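PDB 2WPW: ORF14 from Streptomyces clavuligerus, which binds acetyl-CoA and, as a tandem GCN5-related N-acetyltransferase, probably transfers acyl groups to a substrate. Local coordinates for residues V44-S49 with V229-R234. Numbering follows the deposited sequence.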
loop_
_atom_site.group_PDB
_atom_site.type_symbol
_atom_site.label_atom_id
_atom_site.label_comp_id
_atom_site.label_asym_id
_atom_site.label_seq_id
_atom_site.Cartn_x
_atom_site.Cartn_y
_atom_site.Cartn_z
ATOM N N VAL A 44 -7.002 -13.056 -4.939
ATOM C CA VAL A 44 -6.301 -13.748 -3.862
ATOM C C VAL A 44 -5.898 -12.750 -2.803
ATOM O O VAL A 44 -6.114 -12.958 -1.590
ATOM C CB VAL A 44 -5.059 -14.479 -4.398
ATOM C CG1 VAL A 44 -4.369 -15.246 -3.313
ATOM C CG2 VAL A 44 -5.425 -15.434 -5.705
ATOM N N ASP A 45 -5.336 -11.645 -3.257
ATOM C CA ASP A 45 -4.944 -10.553 -2.344
ATOM C C ASP A 45 -6.166 -10.009 -1.603
ATOM O O ASP A 45 -6.076 -9.728 -0.418
ATOM C CB ASP A 45 -4.342 -9.399 -3.140
ATOM C CG ASP A 45 -3.812 -8.290 -2.272
ATOM O OD1 ASP A 45 -3.871 -7.145 -2.730
ATOM O OD2 ASP A 45 -3.272 -8.506 -1.152
HETATM N N MSE A 46 -7.313 -9.930 -2.272
HETATM C CA MSE A 46 -8.455 -9.268 -1.668
HETATM C C MSE A 46 -9.268 -10.159 -0.716
HETATM O O MSE A 46 -9.720 -9.679 0.352
HETATM C CB MSE A 46 -9.401 -8.683 -2.731
HETATM C CG MSE A 46 -8.814 -7.543 -3.488
HETATM SE SE MSE A 46 -8.528 -6.050 -2.226
HETATM C CE MSE A 46 -6.618 -6.214 -2.043
ATOM N N VAL A 47 -9.522 -11.410 -1.123
ATOM C CA VAL A 47 -10.145 -12.368 -0.227
ATOM C C VAL A 47 -9.197 -12.598 0.951
ATOM O O VAL A 47 -9.633 -12.780 2.098
ATOM C CB VAL A 47 -10.386 -13.697 -0.922
ATOM C CG1 VAL A 47 -10.626 -14.801 0.114
ATOM C CG2 VAL A 47 -11.549 -13.570 -1.857
ATOM N N GLY A 48 -7.904 -12.511 0.687
ATOM C CA GLY A 48 -6.892 -12.693 1.733
ATOM C C GLY A 48 -6.951 -11.551 2.743
ATOM O O GLY A 48 -6.705 -11.749 3.991
ATOM N N SER A 49 -7.306 -10.360 2.251
ATOM C CA SER A 49 -7.267 -9.187 3.145
ATOM C C SER A 49 -8.408 -9.285 4.143
ATOM O O SER A 49 -8.475 -8.508 5.085
ATOM C CB SER A 49 -7.287 -7.850 2.386
ATOM O OG SER A 49 -8.551 -7.661 1.697
ATOM N N VAL A 229 1.932 -13.131 2.981
ATOM C CA VAL A 229 1.892 -14.481 2.397
ATOM C C VAL A 229 0.447 -14.975 2.367
ATOM O O VAL A 229 -0.010 -15.633 1.400
ATOM C CB VAL A 229 2.816 -15.503 3.154
ATOM C CG1 VAL A 229 2.696 -16.900 2.583
ATOM C CG2 VAL A 229 4.311 -15.009 3.158
ATOM N N GLY A 230 -0.269 -14.635 3.431
ATOM C CA GLY A 230 -1.661 -15.056 3.527
ATOM C C GLY A 230 -2.415 -14.458 2.365
ATOM O O GLY A 230 -3.380 -15.006 1.891
ATOM N N ARG A 231 -1.933 -13.318 1.896
ATOM C CA ARG A 231 -2.597 -12.619 0.821
ATOM C C ARG A 231 -2.006 -12.999 -0.527
ATOM O O ARG A 231 -2.284 -12.347 -1.514
ATOM C CB ARG A 231 -2.634 -11.114 1.076
ATOM C CG ARG A 231 -3.547 -10.729 2.230
ATOM C CD ARG A 231 -3.277 -9.279 2.728
ATOM N NE ARG A 231 -3.321 -8.393 1.587
ATOM C CZ ARG A 231 -3.555 -7.086 1.649
ATOM N NH1 ARG A 231 -3.745 -6.488 2.816
ATOM N NH2 ARG A 231 -3.595 -6.363 0.545
ATOM N N GLY A 232 -1.270 -14.115 -0.557
ATOM C CA GLY A 232 -0.672 -14.662 -1.786
ATOM C C GLY A 232 0.390 -13.772 -2.415
ATOM O O GLY A 232 0.657 -13.853 -3.582
ATOM N N ARG A 233 1.014 -12.897 -1.658
ATOM C CA ARG A 233 2.075 -12.081 -2.273
ATOM C C ARG A 233 3.428 -12.774 -2.136
ATOM O O ARG A 233 3.765 -13.251 -1.066
ATOM C CB ARG A 233 2.153 -10.653 -1.659
ATOM C CG ARG A 233 0.962 -9.759 -2.019
ATOM C CD ARG A 233 0.752 -8.647 -0.946
ATOM N NE ARG A 233 -0.293 -7.729 -1.350
ATOM C CZ ARG A 233 -0.088 -6.746 -2.228
ATOM N NH1 ARG A 233 1.133 -6.581 -2.751
ATOM N NH2 ARG A 233 -1.091 -5.935 -2.578
ATOM N N ARG A 234 4.185 -12.772 -3.217
ATOM C CA ARG A 234 5.583 -13.143 -3.222
ATOM C C ARG A 234 6.407 -11.876 -3.024
ATOM O O ARG A 234 5.945 -10.766 -3.316
ATOM C CB ARG A 234 6.000 -13.646 -4.608
ATOM C CG ARG A 234 6.005 -15.162 -4.796
ATOM C CD ARG A 234 4.944 -15.598 -5.711
ATOM N NE ARG A 234 5.103 -15.012 -7.048
ATOM C CZ ARG A 234 4.112 -15.050 -7.928
ATOM N NH1 ARG A 234 2.982 -15.653 -7.570
ATOM N NH2 ARG A 234 4.240 -14.517 -9.120
HETATM O O HOH W 1 -5.468 -7.510 5.257
#
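D45 on helix 43-48 receives R231 and R233 in a salt-bridge network that joins the two GNAT-family regions of the chain. Both arginines sit just past helix 214-230, which ends in a Schellman motif: G232, with positive phi, is its C-prime residue, and G232 N bonds to V229 O at 2.8 Å. The tight part centres on OD2 of D45, which accepts three bonds. R231 comes side-on, with D45 OD2 close to its guanidinium plane and two nitrogens directed at that one oxygen: its NE lies 2.7 Å from D45 OD2, nearly in line with the C-O bond, and its NH2 approaches from the syn side at 2.8 Å. R233 also grips side-on, but one nitrogen to each oxygen, and it meets them from above the carboxylate; the two planes stand 80° apart. CG of D45 lies anti to the backbone N (chi1 -175°), which brings the buried carboxylate up to both guanidinium groups. With D45 shortened to an alanine, R231 and R233 would probably be left close together without the carboxylate they share. Backbones are also close, since G48 CA and R231 CA are only 4.4 Å apart; a CB on G48 would collide with R231 CA. Packing is looser at V44, an exposed residue whose CG1 lies 4.0 Å from G232 CA. Beyond the network, S255 OG receives R233 NH1, while helix 18-33 packs against M46. Over one face of the R231 guanidinium, near its rim, lies S49 CB, and a water bridges S49 O to R231 NH1, its bond to NH1 being weak at 3.2 Å.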